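Local coordinates for aspartate carbamoyltransferase (Leishmania major, PDB 7K46), which probably catalyses the carbamoylation of L-aspartate by carbamoyl phosphate, the aspartate transcarbamoylase step of pyrimidine biosynthesis, at residues Ala8-Gln13 / Met319-Ser324; Ser62-Ser67 / His287-Val292; Asp298-Asp301 / Ala306-Arg309. One frame throughout, in Å; residues are numbered along the deposited sequence.

Overall arrangement
From the N terminus, the chain first lays 8-13 down, then builds both parallel sheets before helix 309-326 returns to close contact 1, tying the two chain ends together. Contacts 2 and 3 fall within this long excursion. Contact 2 reaches across 220 residues, joining helix 63-74 of the carbamoyl-phosphate half to the loop after strand 284-286 in the aspartate half. Contact 3 follows in series as a short local closure at the lead-in to helix 309-326. A salt bridge from Arg291 of contact 2 to Asp300 of contact 3 couples these neighbours, and both touch the second subunit. Contact 1 stands apart, its centre about 23 Å and 30 Å from theirs.

Contact 1. Residues Ala8-Gln13 / Met319-Ser324; sequences ASLKGQ and MAILFS
Leu10 and Ser324 meet in a small, largely buried packing contact where the N-terminal segment of the chain lies against the C-terminal helix 309-326. The closest approach is methylene to methylene, Leu10 CB to Ser324 CB at 3.9 Å, while the outer branch of the leucine reaches back up the helix, nearer its start, and sets CD2 against Ile321 CG2 at 4.0 Å. The leucine and isoleucine side chains pass at a slant and touch through one methyl each. Ile321 and Ser324 are three residues apart on one flank of the helix, and Leu10 therefore spans about one helical turn.

Ser324 presents its CB to the leucine, while its hydroxyl is engaged elsewhere. With OG swung back beside its own backbone N (chi1 -61°), Ser324 OG donates to Ala320 O over 2.8 Å. It reaches that oxygen from the face opposite the one used by Ser324 N, the helical donor, so two bonds grip a single carbonyl. The same hydroxyl accepts from Val7 N, just ahead of the segment, and so joins the helix to the N-terminal segment.

Beyond Leu10 the backbone enters a type II turn, Leu10 to Gln13, closed by Gln13 N to Leu10 O at 3.0 Å. At its second position Lys11 offers CA-H to Ser324 O (CA to O 3.5 Å, 143° at the hydrogen), a weak contact, and its extended chain leads away from the helix. Gly12 continues the attachment through a backbone hydrogen bond with Val325. Around this join, Leu10 also leans on Phe21; Ser324 and Ala320 pack on Leu32 of helix 23-41, and Ile321 faces Thr143 and Leu146 of helix 142-156.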
ATOM      1  N   ALA A   8       9.478  12.653 -26.543  1.00 23.63           N
ATOM      2  CA  ALA A   8       8.197  12.538 -27.234  1.00 26.04           C
ATOM      3  C   ALA A   8       7.946  11.135 -27.779  1.00 24.59           C
ATOM      4  O   ALA A   8       6.791  10.710 -27.871  1.00 25.35           O
ATOM      5  CB  ALA A   8       8.118  13.572 -28.358  1.00 31.28           C
ATOM      6  N   SER A   9       8.999  10.398 -28.142  1.00 22.20           N
ATOM      7  CA  SER A   9       8.783   9.078 -28.732  1.00 27.68           C
ATOM      8  C   SER A   9       8.153   8.096 -27.752  1.00 27.79           C
ATOM      9  O   SER A   9       7.593   7.083 -28.187  1.00 23.94           O
ATOM     10  CB  SER A   9      10.099   8.500 -29.251  1.00 26.64           C
ATOM     11  OG  SER A   9      11.027   8.359 -28.192  1.00 28.75           O
ATOM     12  N   LEU A  10       8.230   8.362 -26.449  1.00 23.09           N
ATOM     13  CA  LEU A  10       7.615   7.474 -25.468  1.00 21.72           C
ATOM     14  C   LEU A  10       6.148   7.776 -25.191  1.00 20.19           C
ATOM     15  O   LEU A  10       5.513   7.007 -24.463  1.00 20.09           O
ATOM     16  CB  LEU A  10       8.375   7.522 -24.133  1.00 19.51           C
ATOM     17  CG  LEU A  10       9.674   6.703 -24.050  1.00 21.29           C
ATOM     18  CD1 LEU A  10      10.800   7.364 -24.829  1.00 24.18           C
ATOM     19  CD2 LEU A  10      10.098   6.473 -22.610  1.00 19.10           C
ATOM     20  N   LYS A  11       5.595   8.858 -25.729  1.00 20.32           N
ATOM     21  CA  LYS A  11       4.259   9.284 -25.324  1.00 21.11           C
ATOM     22  C   LYS A  11       3.230   8.188 -25.593  1.00 24.03           C
ATOM     23  O   LYS A  11       3.079   7.730 -26.730  1.00 20.24           O
ATOM     24  CB  LYS A  11       3.867  10.569 -26.055  1.00 26.90           C
ATOM     25  CG  LYS A  11       2.476  11.084 -25.665  1.00 28.72           C
ATOM     26  CD  LYS A  11       2.040  12.269 -26.523  1.00 34.89           C
ATOM     27  CE  LYS A  11       0.669  12.782 -26.077  1.00 46.23           C
ATOM     28  NZ  LYS A  11       0.202  13.944 -26.888  1.00 54.06           N
ATOM     29  N   GLY A  12       2.541   7.760 -24.533  1.00 21.68           N
ATOM     30  CA  GLY A  12       1.487   6.772 -24.639  1.00 25.65           C
ATOM     31  C   GLY A  12       1.934   5.382 -25.035  1.00 23.73           C
ATOM     32  O   GLY A  12       1.097   4.571 -25.427  1.00 26.00           O
ATOM     33  N   GLN A  13       3.222   5.076 -24.919  1.00 20.20           N
ATOM     34  CA  GLN A  13       3.791   3.813 -25.370  1.00 21.90           C
ATOM     35  C   GLN A  13       4.132   2.899 -24.201  1.00 21.61           C
ATOM     36  O   GLN A  13       4.732   3.331 -23.208  1.00 18.84           O
ATOM     37  CB  GLN A  13       5.059   4.051 -26.193  1.00 21.85           C
ATOM     38  CG  GLN A  13       4.779   4.684 -27.537  1.00 27.09           C
ATOM     39  CD  GLN A  13       3.793   3.872 -28.346  1.00 30.63           C
ATOM     40  OE1 GLN A  13       4.042   2.708 -28.653  1.00 27.37           O
ATOM     41  NE2 GLN A  13       2.662   4.475 -28.689  1.00 33.58           N
ATOM     42  N   MET A 319      11.478   8.015 -13.351  1.00 14.37           N
ATOM     43  CA  MET A 319      10.722   9.266 -13.435  1.00 13.40           C
ATOM     44  C   MET A 319      10.746   9.832 -14.854  1.00 17.68           C
ATOM     45  O   MET A 319       9.714  10.262 -15.383  1.00 15.64           O
ATOM     46  CB  MET A 319      11.295  10.288 -12.447  1.00 15.47           C
ATOM     47  CG  MET A 319      11.042   9.959 -10.970  1.00 14.91           C
ATOM     48  SD  MET A 319      11.794  11.148  -9.812  1.00 17.90           S
ATOM     49  CE  MET A 319      10.847  12.639 -10.145  1.00 15.71           C
ATOM     50  N   ALA A 320      11.927   9.862 -15.477  1.00 14.91           N
ATOM     51  CA  ALA A 320      12.025  10.351 -16.851  1.00 16.08           C
ATOM     52  C   ALA A 320      11.114   9.555 -17.773  1.00 18.53           C
ATOM     53  O   ALA A 320      10.432  10.124 -18.632  1.00 16.31           O
ATOM     54  CB  ALA A 320      13.473  10.263 -17.341  1.00 16.51           C
ATOM     55  N   ILE A 321      11.080   8.238 -17.593  1.00 14.23           N
ATOM     56  CA  ILE A 321      10.256   7.379 -18.442  1.00 17.89           C
ATOM     57  C   ILE A 321       8.776   7.629 -18.188  1.00 15.51           C
ATOM     58  O   ILE A 321       8.004   7.867 -19.127  1.00 15.82           O
ATOM     59  CB  ILE A 321      10.632   5.901 -18.227  1.00 17.70           C
ATOM     60  CG1 ILE A 321      12.040   5.627 -18.794  1.00 19.79           C
ATOM     61  CG2 ILE A 321       9.602   4.976 -18.912  1.00 15.13           C
ATOM     62  CD1 ILE A 321      12.622   4.286 -18.384  1.00 16.15           C
ATOM     63  N   LEU A 322       8.348   7.571 -16.922  1.00 14.57           N
ATOM     64  CA  LEU A 322       6.926   7.753 -16.624  1.00 15.95           C
ATOM     65  C   LEU A 322       6.445   9.127 -17.068  1.00 18.98           C
ATOM     66  O   LEU A 322       5.350   9.261 -17.627  1.00 16.45           O
ATOM     67  CB  LEU A 322       6.659   7.565 -15.126  1.00 16.99           C
ATOM     68  CG  LEU A 322       6.881   6.165 -14.551  1.00 18.69           C
ATOM     69  CD1 LEU A 322       6.899   6.215 -13.023  1.00 17.98           C
ATOM     70  CD2 LEU A 322       5.810   5.189 -15.050  1.00 18.04           C
ATOM     71  N   PHE A 323       7.251  10.163 -16.816  1.00 17.49           N
ATOM     72  CA  PHE A 323       6.911  11.516 -17.248  1.00 16.87           C
ATOM     73  C   PHE A 323       6.713  11.582 -18.758  1.00 17.72           C
ATOM     74  O   PHE A 323       5.786  12.238 -19.251  1.00 20.89           O
ATOM     75  CB  PHE A 323       8.032  12.464 -16.812  1.00 17.80           C
ATOM     76  CG  PHE A 323       7.826  13.897 -17.201  1.00 23.46           C
ATOM     77  CD1 PHE A 323       7.079  14.751 -16.398  1.00 20.78           C
ATOM     78  CD2 PHE A 323       8.434  14.415 -18.345  1.00 23.30           C
ATOM     79  CE1 PHE A 323       6.914  16.087 -16.748  1.00 27.03           C
ATOM     80  CE2 PHE A 323       8.271  15.746 -18.696  1.00 23.68           C
ATOM     81  CZ  PHE A 323       7.508  16.582 -17.902  1.00 28.22           C
ATOM     82  N   SER A 324       7.579  10.909 -19.505  1.00 16.20           N
ATOM     83  CA  SER A 324       7.498  10.953 -20.962  1.00 17.86           C
ATOM     84  C   SER A 324       6.321  10.132 -21.469  1.00 19.45           C
ATOM     85  O   SER A 324       5.632  10.534 -22.416  1.00 20.16           O
ATOM     86  CB  SER A 324       8.815  10.452 -21.562  1.00 17.51           C
ATOM     87  OG  SER A 324       9.906  11.280 -21.160  1.00 20.86           O
TER

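Contact 2. Residues Ser62-Ser67 / His287-Val292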
ATOM      1  N   SER A  62       9.814  -8.308  -6.011  1.00 30.77           N
ATOM      2  CA  SER A  62      11.040  -7.553  -6.278  1.00 28.84           C
ATOM      3  C   SER A  62      10.815  -6.176  -5.655  1.00 23.48           C
ATOM      4  O   SER A  62      10.485  -5.209  -6.345  1.00 20.39           O
ATOM      5  CB  SER A  62      11.383  -7.447  -7.766  1.00 30.73           C
ATOM      6  OG  SER A  62      12.574  -6.683  -7.951  1.00 37.18           O
ATOM      7  N   SER A  63      10.980  -6.113  -4.325  1.00 20.51           N
ATOM      8  CA  SER A  63      10.688  -4.881  -3.605  1.00 26.01           C
ATOM      9  C   SER A  63      11.567  -3.739  -4.084  1.00 25.19           C
ATOM     10  O   SER A  63      11.111  -2.591  -4.120  1.00 20.49           O
ATOM     11  CB  SER A  63      10.859  -5.092  -2.103  1.00 28.02           C
ATOM     12  OG  SER A  63       9.867  -5.979  -1.606  1.00 33.22           O
ATOM     13  N   ARG A  64      12.818  -4.034  -4.459  1.00 18.27           N
ATOM     14  CA  ARG A  64      13.712  -2.998  -4.987  1.00 17.45           C
ATOM     15  C   ARG A  64      13.134  -2.346  -6.246  1.00 21.40           C
ATOM     16  O   ARG A  64      13.071  -1.115  -6.353  1.00 17.60           O
ATOM     17  CB  ARG A  64      15.094  -3.600  -5.267  1.00 21.15           C
ATOM     18  CG  ARG A  64      16.054  -2.696  -6.066  1.00 21.40           C
ATOM     19  CD  ARG A  64      17.469  -3.321  -6.151  1.00 21.67           C
ATOM     20  NE  ARG A  64      18.121  -3.333  -4.844  1.00 21.40           N
ATOM     21  CZ  ARG A  64      18.217  -4.395  -4.057  1.00 21.66           C
ATOM     22  NH1 ARG A  64      17.779  -5.591  -4.441  1.00 21.70           N
ATOM     23  NH2 ARG A  64      18.767  -4.260  -2.856  1.00 23.47           N
ATOM     24  N   THR A  65      12.704  -3.151  -7.222  1.00 17.10           N
ATOM     25  CA  THR A  65      12.176  -2.570  -8.456  1.00 15.10           C
ATOM     26  C   THR A  65      10.786  -1.963  -8.236  1.00 17.03           C
ATOM     27  O   THR A  65      10.486  -0.871  -8.743  1.00 15.37           O
ATOM     28  CB  THR A  65      12.156  -3.630  -9.561  1.00 22.86           C
ATOM     29  OG1 THR A  65      13.512  -4.020  -9.861  1.00 22.32           O
ATOM     30  CG2 THR A  65      11.522  -3.083 -10.823  1.00 18.30           C
ATOM     31  N   LEU A  66       9.933  -2.647  -7.475  1.00 16.99           N
ATOM     32  CA  LEU A  66       8.587  -2.138  -7.217  1.00 16.23           C
ATOM     33  C   LEU A  66       8.632  -0.775  -6.530  1.00 17.88           C
ATOM     34  O   LEU A  66       7.980   0.179  -6.972  1.00 17.53           O
ATOM     35  CB  LEU A  66       7.813  -3.146  -6.363  1.00 17.42           C
ATOM     36  CG  LEU A  66       6.423  -2.730  -5.867  1.00 19.12           C
ATOM     37  CD1 LEU A  66       5.525  -2.419  -7.048  1.00 16.94           C
ATOM     38  CD2 LEU A  66       5.819  -3.833  -5.000  1.00 23.14           C
ATOM     39  N   SER A  67       9.397  -0.659  -5.439  1.00 18.26           N
ATOM     40  CA  SER A  67       9.375   0.599  -4.689  1.00 18.22           C
ATOM     41  C   SER A  67       9.925   1.747  -5.527  1.00 17.87           C
ATOM     42  O   SER A  67       9.456   2.883  -5.410  1.00 15.60           O
ATOM     43  CB  SER A  67      10.154   0.446  -3.381  1.00 17.31           C
ATOM     44  OG  SER A  67      11.511   0.102  -3.624  1.00 20.79           O
ATOM     45  N   HIS A 287      26.499  -3.236  -9.743  1.00 15.32           N
ATOM     46  CA  HIS A 287      25.851  -4.502  -9.427  1.00 17.35           C
ATOM     47  C   HIS A 287      24.359  -4.205  -9.388  1.00 17.31           C
ATOM     48  O   HIS A 287      23.947  -3.272  -8.691  1.00 16.31           O
ATOM     49  CB  HIS A 287      26.346  -5.040  -8.080  1.00 15.94           C
ATOM     50  CG  HIS A 287      25.940  -6.452  -7.786  1.00 16.24           C
ATOM     51  ND1 HIS A 287      24.646  -6.907  -7.924  1.00 17.02           N
ATOM     52  CD2 HIS A 287      26.661  -7.504  -7.323  1.00 17.60           C
ATOM     53  CE1 HIS A 287      24.587  -8.178  -7.567  1.00 19.42           C
ATOM     54  NE2 HIS A 287      25.797  -8.564  -7.200  1.00 19.72           N
ATOM     55  N   PRO A 288      23.530  -4.940 -10.134  1.00 17.14           N
ATOM     56  CA  PRO A 288      22.090  -4.628 -10.142  1.00 16.72           C
ATOM     57  C   PRO A 288      21.407  -4.874  -8.805  1.00 20.33           C
ATOM     58  O   PRO A 288      20.354  -4.265  -8.552  1.00 18.96           O
ATOM     59  CB  PRO A 288      21.535  -5.551 -11.241  1.00 16.85           C
ATOM     60  CG  PRO A 288      22.523  -6.714 -11.290  1.00 19.57           C
ATOM     61  CD  PRO A 288      23.869  -6.074 -11.015  1.00 18.35           C
ATOM     62  N   LEU A 289      21.978  -5.747  -7.955  1.00 16.88           N
ATOM     63  CA  LEU A 289      21.552  -6.117  -6.605  1.00 16.03           C
ATOM     64  C   LEU A 289      20.305  -7.003  -6.663  1.00 19.35           C
ATOM     65  O   LEU A 289      19.535  -6.922  -7.625  1.00 20.76           O
ATOM     66  CB  LEU A 289      21.313  -4.868  -5.743  1.00 15.16           C
ATOM     67  CG  LEU A 289      22.579  -4.045  -5.473  1.00 20.60           C
ATOM     68  CD1 LEU A 289      22.284  -2.817  -4.619  1.00 14.48           C
ATOM     69  CD2 LEU A 289      23.661  -4.905  -4.800  1.00 17.44           C
ATOM     70  N   PRO A 290      20.075  -7.881  -5.669  1.00 19.95           N
ATOM     71  CA  PRO A 290      20.870  -8.084  -4.452  1.00 19.49           C
ATOM     72  C   PRO A 290      22.194  -8.797  -4.690  1.00 21.87           C
ATOM     73  O   PRO A 290      22.350  -9.514  -5.678  1.00 19.47           O
ATOM     74  CB  PRO A 290      19.950  -8.953  -3.580  1.00 24.11           C
ATOM     75  CG  PRO A 290      19.148  -9.721  -4.570  1.00 20.76           C
ATOM     76  CD  PRO A 290      18.905  -8.780  -5.708  1.00 19.35           C
ATOM     77  N   ARG A 291      23.133  -8.590  -3.776  1.00 19.53           N
ATOM     78  CA  ARG A 291      24.412  -9.284  -3.759  1.00 18.56           C
ATOM     79  C   ARG A 291      24.452 -10.268  -2.598  1.00 25.04           C
ATOM     80  O   ARG A 291      23.737 -10.117  -1.602  1.00 23.07           O
ATOM     81  CB  ARG A 291      25.568  -8.288  -3.604  1.00 22.76           C
ATOM     82  CG  ARG A 291      25.480  -7.505  -2.291  1.00 21.95           C
ATOM     83  CD  ARG A 291      26.779  -6.800  -1.929  1.00 18.70           C
ATOM     84  NE  ARG A 291      26.561  -5.869  -0.825  1.00 19.88           N
ATOM     85  CZ  ARG A 291      27.481  -5.041  -0.347  1.00 23.03           C
ATOM     86  NH1 ARG A 291      28.726  -5.053  -0.800  1.00 18.39           N
ATOM     87  NH2 ARG A 291      27.137  -4.165   0.592  1.00 19.25           N
ATOM     88  N   VAL A 292      25.310 -11.278  -2.725  1.00 22.89           N
ATOM     89  CA  VAL A 292      25.633 -12.110  -1.576  1.00 25.88           C
ATOM     90  C   VAL A 292      27.043 -11.727  -1.151  1.00 28.37           C
ATOM     91  O   VAL A 292      27.259 -10.646  -0.592  1.00 29.16           O
ATOM     92  CB  VAL A 292      25.502 -13.616  -1.883  1.00 28.71           C
ATOM     93  CG1 VAL A 292      25.601 -14.437  -0.601  1.00 34.46           C
ATOM     94  CG2 VAL A 292      24.181 -13.901  -2.575  1.00 34.46           C
TER
HETATM   95  O   HOH W   1      16.737  -6.546  -7.013  1.00 34.70           O
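Arg64 lays one face of its guanidinium group over Leu289, and this is the tightly packed part of the contact. Leu289 CB stands 3.5 Å above the guanidinium plane, over its centre, with Arg64 CZ to Leu289 CB at 3.6 Å. Pro290 approaches at a slant, its CD 3.6 Å from Arg64 NH1. The arginine leaves its helix extended through chi1 and chi2 and bends at chi3 (-68°); the arginine and leucine side chains cross at about a right angle.

The edge of the group is looser. There one water, lying in the guanidinium plane, accepts from Arg64 NH1 at 2.9 Å and donates to Leu289 O at 2.9 Å, linking the two through a water-mediated bridge. NH2 turns to the second subunit, to Thr102 and Glu94 of that chain.

The loop is shaped by a cis Leu289-Pro290 peptide and by Leu289 N donating to His287 ND1 at 2.9 Å. Together, Ser-Ser-Arg-Thr at the start of helix 63-74 and the His-Pro-Leu-Pro-Arg loop appear to correspond to the Ser-Thr-Arg-Thr and His-Pro-Leu-Pro-Arg motifs of the transcarbamoylases, which in relatives line an active site shared between subunits; the same role is probable here.

Contact 3. Residues Asp298-Asp301 / Ala306-Arg309; sequences DIDD and AYFR
Asp300 fits its carboxylate against the edges of two aromatic side chains, Tyr307 and Phe308. With the tyrosine the contact is polar: Tyr307 OH donates over 2.7 Å to Asp300 OD1, which accepts with its anti lone pair, the one directed away from the other oxygen. OD1 lies at the edge of the tyrosine ring and in its plane, yet the carboxylate itself is turned 67° from that ring. With the phenylalanine the contact is one of packing alone, with Asp300 CG 4.0 Å from Phe308 CZ at the ring's rim and the two planes 78° apart.

Ile299 comes across Tyr307 near its outer end, CG1 lying 3.5 Å from Tyr307 OH and CD1 4.3 Å from Tyr307 CE1. Its CG1 takes the position between backbone N and carbonyl carbon (chi1 60°), and this brings the longer branch to the phenol. The tyrosine ring is steeply inclined to that of Phe308, its sequence neighbour, and sets its CD2 edge 3.7 Å above the centre of one face.

On its far oxygen, OD2, Asp300 makes a salt bridge with Arg291 NH2, and Arg291 in turn reaches Asp98 of the second subunit. Arg101 of that subunit packs on both Asp300 and Phe308, which puts this loop at an interface with the second subunit of the trimer.

With a phenol on one oxygen and a guanidinium on the other, the carboxylate is held at both ends, an arrangement that fixes its rotation and probably stabilises its ionised form.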
ATOM      1  N   ASP A 298      33.943  -4.536   2.174  1.00 25.91           N
ATOM      2  CA  ASP A 298      35.140  -3.752   2.459  1.00 24.71           C
ATOM      3  C   ASP A 298      35.476  -2.745   1.359  1.00 28.37           C
ATOM      4  O   ASP A 298      36.462  -2.014   1.504  1.00 26.04           O
ATOM      5  CB  ASP A 298      36.337  -4.674   2.778  1.00 29.01           C
ATOM      6  CG  ASP A 298      36.912  -5.403   1.559  1.00 28.79           C
ATOM      7  OD1 ASP A 298      36.457  -5.200   0.417  1.00 28.06           O
ATOM      8  OD2 ASP A 298      37.866  -6.194   1.767  1.00 27.27           O
ATOM      9  N   ILE A 299      34.680  -2.661   0.288  1.00 23.52           N
ATOM     10  CA  ILE A 299      34.769  -1.553  -0.664  1.00 20.77           C
ATOM     11  C   ILE A 299      33.521  -0.671  -0.643  1.00 24.45           C
ATOM     12  O   ILE A 299      33.391   0.218  -1.485  1.00 19.56           O
ATOM     13  CB  ILE A 299      35.047  -2.030  -2.103  1.00 22.20           C
ATOM     14  CG1 ILE A 299      33.937  -2.956  -2.615  1.00 26.33           C
ATOM     15  CG2 ILE A 299      36.407  -2.681  -2.218  1.00 24.03           C
ATOM     16  CD1 ILE A 299      33.928  -3.072  -4.125  1.00 22.06           C
ATOM     17  N   ASP A 300      32.608  -0.873   0.310  1.00 23.81           N
ATOM     18  CA  ASP A 300      31.352  -0.125   0.284  1.00 24.85           C
ATOM     19  C   ASP A 300      31.546   1.379   0.462  1.00 25.41           C
ATOM     20  O   ASP A 300      30.665   2.150   0.066  1.00 25.71           O
ATOM     21  CB  ASP A 300      30.398  -0.641   1.363  1.00 23.08           C
ATOM     22  CG  ASP A 300      29.752  -1.963   0.991  1.00 25.46           C
ATOM     23  OD1 ASP A 300      29.974  -2.440  -0.144  1.00 20.60           O
ATOM     24  OD2 ASP A 300      29.021  -2.523   1.839  1.00 23.75           O
ATOM     25  N   ASP A 301      32.656   1.815   1.065  1.00 23.71           N
ATOM     26  CA  ASP A 301      32.935   3.237   1.244  1.00 27.43           C
ATOM     27  C   ASP A 301      33.911   3.782   0.212  1.00 29.15           C
ATOM     28  O   ASP A 301      34.271   4.961   0.283  1.00 27.52           O
ATOM     29  CB  ASP A 301      33.495   3.506   2.648  1.00 33.81           C
ATOM     30  CG  ASP A 301      32.497   3.205   3.742  1.00 40.85           C
ATOM     31  OD1 ASP A 301      31.282   3.417   3.520  1.00 45.40           O
ATOM     32  OD2 ASP A 301      32.932   2.744   4.819  1.00 53.57           O
ATOM     33  N   ALA A 306      29.777   2.211  -6.938  1.00 17.50           N
ATOM     34  CA  ALA A 306      28.635   2.942  -7.473  1.00 18.11           C
ATOM     35  C   ALA A 306      27.305   2.196  -7.337  1.00 19.17           C
ATOM     36  O   ALA A 306      26.270   2.728  -7.755  1.00 19.17           O
ATOM     37  CB  ALA A 306      28.893   3.286  -8.946  1.00 17.51           C
ATOM     38  N   TYR A 307      27.300   0.986  -6.772  1.00 17.74           N
ATOM     39  CA  TYR A 307      26.094   0.162  -6.815  1.00 16.65           C
ATOM     40  C   TYR A 307      24.984   0.650  -5.890  1.00 20.39           C
ATOM     41  O   TYR A 307      23.839   0.205  -6.049  1.00 16.54           O
ATOM     42  CB  TYR A 307      26.425  -1.307  -6.497  1.00 17.97           C
ATOM     43  CG  TYR A 307      27.529  -1.507  -5.472  1.00 18.93           C
ATOM     44  CD1 TYR A 307      28.873  -1.523  -5.864  1.00 17.24           C
ATOM     45  CD2 TYR A 307      27.234  -1.695  -4.120  1.00 18.22           C
ATOM     46  CE1 TYR A 307      29.895  -1.700  -4.937  1.00 19.93           C
ATOM     47  CE2 TYR A 307      28.256  -1.878  -3.178  1.00 19.93           C
ATOM     48  CZ  TYR A 307      29.584  -1.879  -3.602  1.00 22.83           C
ATOM     49  OH  TYR A 307      30.603  -2.058  -2.694  1.00 20.44           O
ATOM     50  N   PHE A 308      25.273   1.542  -4.941  1.00 16.47           N
ATOM     51  CA  PHE A 308      24.167   2.137  -4.195  1.00 18.29           C
ATOM     52  C   PHE A 308      23.608   3.360  -4.922  1.00 18.45           C
ATOM     53  O   PHE A 308      22.389   3.514  -5.038  1.00 17.88           O
ATOM     54  CB  PHE A 308      24.620   2.510  -2.774  1.00 20.23           C
ATOM     55  CG  PHE A 308      25.188   1.353  -1.999  1.00 18.60           C
ATOM     56  CD1 PHE A 308      24.478   0.163  -1.880  1.00 17.58           C
ATOM     57  CD2 PHE A 308      26.437   1.453  -1.392  1.00 19.16           C
ATOM     58  CE1 PHE A 308      25.000  -0.919  -1.167  1.00 18.69           C
ATOM     59  CE2 PHE A 308      26.959   0.383  -0.675  1.00 20.15           C
ATOM     60  CZ  PHE A 308      26.245  -0.803  -0.569  1.00 18.63           C
ATOM     61  N   ARG A 309      24.485   4.236  -5.420  1.00 17.18           N
ATOM     62  CA  ARG A 309      24.029   5.354  -6.246  1.00 16.79           C
ATOM     63  C   ARG A 309      23.270   4.868  -7.479  1.00 17.97           C
ATOM     64  O   ARG A 309      22.337   5.538  -7.946  1.00 17.91           O
ATOM     65  CB  ARG A 309      25.223   6.212  -6.665  1.00 18.04           C
ATOM     66  CG  ARG A 309      25.922   6.925  -5.491  1.00 19.45           C
ATOM     67  CD  ARG A 309      26.974   7.945  -5.975  1.00 23.62           C
ATOM     68  NE  ARG A 309      28.091   7.337  -6.696  1.00 21.36           N
ATOM     69  CZ  ARG A 309      29.147   6.788  -6.106  1.00 25.69           C
ATOM     70  NH1 ARG A 309      29.239   6.708  -4.787  1.00 19.85           N
ATOM     71  NH2 ARG A 309      30.136   6.309  -6.859  1.00 21.65           N
TER